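Local coordinates for protein lovastatin nonaketide synthase, polyketide synthase component (Aspergillus terreus, PDB 7CPX) that builds the dihydromonacolin L nonaketide of lovastatin from malonyl-CoA, with NADPH as reductant and S-adenosylmethionine as methyl donor, as a homodimeric iterative polyketide synthase partnered by lovC, at residues 1268-1280 with 2393-2405. The protein carries 2 engineered substitutions. Numbering follows the deposited sequence.
Sequences TDHAMFARWSWGP and VLDMADLELTTGI
The edge strand 2400-2402 of the ketoreductase's parallel Rossmann-type sheet meets segment 1268-1280 around A1274. Strand 1275-1280 is outermost in a second sheet, beside 1804-1811; this is probably the structural, pseudo-ketoreductase subdomain known from fatty acid and polyketide synthases. A1274 and T2402 are a single hydrogen-bonded antiparallel pair with two weak bonds, A1274 N to T2402 O (2.6 Å) and T2402 N to A1274 O (2.9 Å). The strand axes run 109° apart, and contact continues along 2393-2397. On one side of the bridge, T2403 CG2 lies alongside the M1272 side chain, 3.4 Å from CG. On the other, W1276 CB packs on A2397 CB at 4.0 Å. E2400 OE1 is modelled over one face of the W1276 indole, the planes 60° apart. R2423 makes a cation-pi contact with this indole. W1278 has CG anti to its carbonyl carbon (chi1 -78°), which lays one ring face on L2394. L2394 CA makes a CH-pi contact there, 3.9 Å from the five-membered ring centroid. The A2397 methyl meets the edge of W1278. R1275 NH1 lies 3.9 Å from D2398 N; its guanidinium salt bridge is with D1813. The join thus rests on one weak bridge and mainly apolar packing, with no salt bridge between the segments.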
loop_
_atom_site.group_PDB
_atom_site.type_symbol
_atom_site.label_atom_id
_atom_site.label_comp_id
_atom_site.label_asym_id
_atom_site.label_seq_id
_atom_site.Cartn_x
_atom_site.Cartn_y
_atom_site.Cartn_z
ATOM N N THR A 1268 -27.520 -19.687 25.678
ATOM C CA THR A 1268 -26.298 -19.717 26.469
ATOM C C THR A 1268 -26.540 -19.385 27.933
ATOM O O THR A 1268 -25.592 -19.419 28.724
ATOM C CB THR A 1268 -25.267 -18.740 25.894
ATOM O OG1 THR A 1268 -25.738 -17.395 26.051
ATOM C CG2 THR A 1268 -25.028 -19.019 24.419
ATOM N N ASP A 1269 -27.774 -19.061 28.311
ATOM C CA ASP A 1269 -28.062 -18.717 29.696
ATOM C C ASP A 1269 -27.794 -19.869 30.656
ATOM O O ASP A 1269 -28.056 -21.035 30.348
ATOM C CB ASP A 1269 -29.481 -18.167 29.857
ATOM C CG ASP A 1269 -29.645 -16.797 29.235
ATOM O OD1 ASP A 1269 -28.660 -16.277 28.669
ATOM O OD2 ASP A 1269 -30.759 -16.236 29.311
ATOM N N HIS A 1270 -27.263 -19.529 31.825
ATOM C CA HIS A 1270 -27.014 -20.500 32.884
ATOM C C HIS A 1270 -28.233 -20.614 33.793
ATOM O O HIS A 1270 -28.530 -19.698 34.566
ATOM C CB HIS A 1270 -25.729 -20.193 33.649
ATOM C CG HIS A 1270 -25.229 -21.339 34.469
ATOM N ND1 HIS A 1270 -24.893 -22.558 33.919
ATOM C CD2 HIS A 1270 -25.008 -21.454 35.799
ATOM C CE1 HIS A 1270 -24.484 -23.372 34.874
ATOM N NE2 HIS A 1270 -24.543 -22.726 36.025
ATOM N N ALA A 1271 -28.938 -21.741 33.698
ATOM C CA ALA A 1271 -30.198 -21.942 34.401
ATOM C C ALA A 1271 -30.015 -22.609 35.758
ATOM O O ALA A 1271 -30.918 -23.314 36.224
ATOM C CB ALA A 1271 -31.152 -22.763 33.533
ATOM N N MET A 1272 -28.870 -22.404 36.410
ATOM C CA MET A 1272 -28.611 -23.101 37.666
ATOM C C MET A 1272 -29.631 -22.713 38.730
ATOM O O MET A 1272 -30.149 -23.575 39.449
ATOM C CB MET A 1272 -27.189 -22.808 38.145
ATOM C CG MET A 1272 -26.945 -21.369 38.576
ATOM S SD MET A 1272 -25.261 -21.108 39.161
ATOM C CE MET A 1272 -25.491 -19.673 40.204
ATOM N N PHE A 1273 -29.944 -21.424 38.834
ATOM C CA PHE A 1273 -30.852 -20.963 39.876
ATOM C C PHE A 1273 -32.221 -21.612 39.723
ATOM O O PHE A 1273 -32.721 -21.797 38.610
ATOM C CB PHE A 1273 -30.995 -19.442 39.829
ATOM C CG PHE A 1273 -29.819 -18.695 40.391
ATOM C CD1 PHE A 1273 -29.303 -19.010 41.634
ATOM C CD2 PHE A 1273 -29.236 -17.668 39.675
ATOM C CE1 PHE A 1273 -28.229 -18.318 42.149
ATOM C CE2 PHE A 1273 -28.160 -16.974 40.183
ATOM C CZ PHE A 1273 -27.655 -17.299 41.422
ATOM N N ALA A 1274 -32.826 -21.955 40.856
ATOM C CA ALA A 1274 -34.160 -22.532 40.875
ATOM C C ALA A 1274 -34.804 -22.233 42.220
ATOM O O ALA A 1274 -34.115 -21.977 43.210
ATOM C CB ALA A 1274 -34.124 -24.043 40.626
ATOM N N ARG A 1275 -36.132 -22.268 42.244
ATOM C CA ARG A 1275 -36.904 -22.010 43.448
ATOM C C ARG A 1275 -37.894 -23.141 43.684
ATOM O O ARG A 1275 -38.357 -23.794 42.742
ATOM C CB ARG A 1275 -37.661 -20.677 43.361
ATOM C CG ARG A 1275 -38.588 -20.560 42.165
ATOM C CD ARG A 1275 -39.508 -19.352 42.282
ATOM N NE ARG A 1275 -38.792 -18.145 42.685
ATOM C CZ ARG A 1275 -38.820 -17.609 43.899
ATOM N NH1 ARG A 1275 -39.541 -18.135 44.876
ATOM N NH2 ARG A 1275 -38.110 -16.511 44.138
ATOM N N TRP A 1276 -38.209 -23.361 44.961
ATOM C CA TRP A 1276 -39.207 -24.347 45.369
ATOM C C TRP A 1276 -40.591 -23.743 45.168
ATOM O O TRP A 1276 -41.247 -23.276 46.101
ATOM C CB TRP A 1276 -39.004 -24.760 46.822
ATOM C CG TRP A 1276 -37.842 -25.659 47.055
ATOM C CD1 TRP A 1276 -36.863 -25.973 46.168
ATOM C CD2 TRP A 1276 -37.538 -26.370 48.260
ATOM N NE1 TRP A 1276 -35.963 -26.836 46.741
ATOM C CE2 TRP A 1276 -36.354 -27.095 48.028
ATOM C CE3 TRP A 1276 -38.150 -26.463 49.513
ATOM C CZ2 TRP A 1276 -35.769 -27.902 49.000
ATOM C CZ3 TRP A 1276 -37.568 -27.265 50.477
ATOM C CH2 TRP A 1276 -36.391 -27.974 50.216
ATOM N N SER A 1277 -41.043 -23.744 43.917
ATOM C CA SER A 1277 -42.426 -23.383 43.663
ATOM C C SER A 1277 -43.300 -24.337 44.461
ATOM O O SER A 1277 -43.326 -25.540 44.185
ATOM C CB SER A 1277 -42.748 -23.457 42.171
ATOM O OG SER A 1277 -44.078 -23.043 41.914
ATOM N N TRP A 1278 -43.981 -23.821 45.477
ATOM C CA TRP A 1278 -44.816 -24.629 46.361
ATOM C C TRP A 1278 -46.253 -24.502 45.868
ATOM O O TRP A 1278 -46.883 -23.454 46.007
ATOM C CB TRP A 1278 -44.676 -24.174 47.808
ATOM C CG TRP A 1278 -43.434 -24.649 48.496
ATOM C CD1 TRP A 1278 -42.284 -23.945 48.687
ATOM C CD2 TRP A 1278 -43.226 -25.927 49.108
ATOM N NE1 TRP A 1278 -41.369 -24.705 49.371
ATOM C CE2 TRP A 1278 -41.924 -25.928 49.643
ATOM C CE3 TRP A 1278 -44.013 -27.072 49.249
ATOM C CZ2 TRP A 1278 -41.391 -27.029 50.307
ATOM C CZ3 TRP A 1278 -43.485 -28.161 49.910
ATOM C CH2 TRP A 1278 -42.187 -28.134 50.430
ATOM N N GLY A 1279 -46.775 -25.581 45.288
ATOM C CA GLY A 1279 -48.100 -25.554 44.720
ATOM C C GLY A 1279 -48.948 -26.717 45.188
ATOM O O GLY A 1279 -48.435 -27.738 45.644
ATOM N N PRO A 1280 -50.268 -26.601 45.057
ATOM C CA PRO A 1280 -51.156 -27.605 45.652
ATOM C C PRO A 1280 -50.885 -29.010 45.136
ATOM O O PRO A 1280 -50.532 -29.227 43.975
ATOM C CB PRO A 1280 -52.554 -27.134 45.240
ATOM C CG PRO A 1280 -52.404 -25.687 44.945
ATOM C CD PRO A 1280 -51.023 -25.525 44.393
ATOM N N VAL A 2393 -43.755 -23.958 55.107
ATOM C CA VAL A 2393 -42.701 -24.157 54.123
ATOM C C VAL A 2393 -43.069 -23.523 52.791
ATOM O O VAL A 2393 -42.181 -23.184 52.002
ATOM C CB VAL A 2393 -42.407 -25.657 53.932
ATOM C CG1 VAL A 2393 -41.022 -25.851 53.344
ATOM C CG2 VAL A 2393 -42.544 -26.406 55.250
ATOM N N LEU A 2394 -44.365 -23.357 52.520
ATOM C CA LEU A 2394 -44.799 -22.779 51.256
ATOM C C LEU A 2394 -44.348 -21.335 51.100
ATOM O O LEU A 2394 -44.253 -20.844 49.969
ATOM C CB LEU A 2394 -46.322 -22.849 51.141
ATOM C CG LEU A 2394 -46.998 -24.175 51.504
ATOM C CD1 LEU A 2394 -48.505 -24.034 51.402
ATOM C CD2 LEU A 2394 -46.513 -25.308 50.619
ATOM N N ASP A 2395 -44.072 -20.646 52.203
ATOM C CA ASP A 2395 -43.782 -19.221 52.174
ATOM C C ASP A 2395 -42.293 -18.905 52.160
ATOM O O ASP A 2395 -41.931 -17.724 52.157
ATOM C CB ASP A 2395 -44.425 -18.537 53.384
ATOM C CG ASP A 2395 -45.907 -18.825 53.499
ATOM O OD1 ASP A 2395 -46.436 -19.574 52.650
ATOM O OD2 ASP A 2395 -46.545 -18.304 54.437
ATOM N N MET A 2396 -41.427 -19.914 52.152
ATOM C CA MET A 2396 -39.987 -19.716 52.265
ATOM C C MET A 2396 -39.241 -20.383 51.117
ATOM O O MET A 2396 -38.134 -20.900 51.285
ATOM C CB MET A 2396 -39.482 -20.228 53.610
ATOM C CG MET A 2396 -39.829 -19.307 54.765
ATOM S SD MET A 2396 -39.257 -19.916 56.357
ATOM C CE MET A 2396 -40.364 -21.299 56.600
ATOM N N ALA A 2397 -39.840 -20.378 49.927
ATOM C CA ALA A 2397 -39.126 -20.857 48.748
ATOM C C ALA A 2397 -37.997 -19.908 48.373
ATOM O O ALA A 2397 -36.923 -20.346 47.945
ATOM C CB ALA A 2397 -40.092 -21.025 47.578
ATOM N N ASP A 2398 -38.222 -18.601 48.528
ATOM C CA ASP A 2398 -37.198 -17.621 48.194
ATOM C C ASP A 2398 -35.955 -17.773 49.058
ATOM O O ASP A 2398 -34.849 -17.484 48.589
ATOM C CB ASP A 2398 -37.759 -16.206 48.341
ATOM C CG ASP A 2398 -38.328 -15.946 49.721
ATOM O OD1 ASP A 2398 -38.309 -16.874 50.557
ATOM O OD2 ASP A 2398 -38.796 -14.815 49.970
ATOM N N LEU A 2399 -36.109 -18.215 50.308
ATOM C CA LEU A 2399 -34.950 -18.374 51.178
ATOM C C LEU A 2399 -33.984 -19.411 50.624
ATOM O O LEU A 2399 -32.772 -19.175 50.578
ATOM C CB LEU A 2399 -35.398 -18.772 52.583
ATOM C CG LEU A 2399 -36.452 -17.884 53.240
ATOM C CD1 LEU A 2399 -36.659 -18.312 54.680
ATOM C CD2 LEU A 2399 -36.053 -16.421 53.165
ATOM N N GLU A 2400 -34.500 -20.559 50.195
ATOM C CA GLU A 2400 -33.666 -21.643 49.683
ATOM C C GLU A 2400 -33.445 -21.409 48.197
ATOM O O GLU A 2400 -34.350 -21.602 47.382
ATOM C CB GLU A 2400 -34.314 -22.998 49.938
ATOM C CG GLU A 2400 -34.663 -23.260 51.389
ATOM C CD GLU A 2400 -35.000 -24.716 51.649
ATOM O OE1 GLU A 2400 -34.778 -25.549 50.746
ATOM O OE2 GLU A 2400 -35.487 -25.028 52.755
ATOM N N LEU A 2401 -32.235 -20.993 47.839
ATOM C CA LEU A 2401 -31.863 -20.809 46.442
ATOM C C LEU A 2401 -31.370 -22.146 45.912
ATOM O O LEU A 2401 -30.220 -22.533 46.135
ATOM C CB LEU A 2401 -30.801 -19.725 46.300
ATOM C CG LEU A 2401 -31.284 -18.289 46.504
ATOM C CD1 LEU A 2401 -31.717 -18.050 47.940
ATOM C CD2 LEU A 2401 -30.201 -17.308 46.109
ATOM N N THR A 2402 -32.256 -22.873 45.239
ATOM C CA THR A 2402 -31.873 -24.135 44.624
ATOM C C THR A 2402 -30.967 -23.866 43.432
ATOM O O THR A 2402 -31.268 -23.014 42.591
ATOM C CB THR A 2402 -33.115 -24.909 44.190
ATOM O OG1 THR A 2402 -33.967 -25.120 45.322
ATOM C CG2 THR A 2402 -32.731 -26.254 43.595
ATOM N N THR A 2403 -29.857 -24.593 43.361
ATOM C CA THR A 2403 -28.850 -24.328 42.347
ATOM C C THR A 2403 -28.126 -25.620 42.003
ATOM O O THR A 2403 -28.109 -26.573 42.785
ATOM C CB THR A 2403 -27.855 -23.264 42.826
ATOM O OG1 THR A 2403 -28.571 -22.130 43.330
ATOM C CG2 THR A 2403 -26.960 -22.820 41.691
ATOM N N GLY A 2404 -27.530 -25.642 40.814
ATOM C CA GLY A 2404 -26.704 -26.753 40.399
ATOM C C GLY A 2404 -27.424 -27.864 39.671
ATOM O O GLY A 2404 -26.817 -28.916 39.433
ATOM N N ILE A 2405 -28.691 -27.681 39.321
ATOM C CA ILE A 2405 -29.443 -28.670 38.555
ATOM C C ILE A 2405 -29.401 -28.254 37.087
ATOM O O ILE A 2405 -29.924 -27.180 36.748
ATOM C CB ILE A 2405 -30.889 -28.789 39.048
ATOM C CG1 ILE A 2405 -30.898 -29.169 40.527
ATOM C CG2 ILE A 2405 -31.634 -29.830 38.230
ATOM C CD1 ILE A 2405 -32.265 -29.181 41.140
#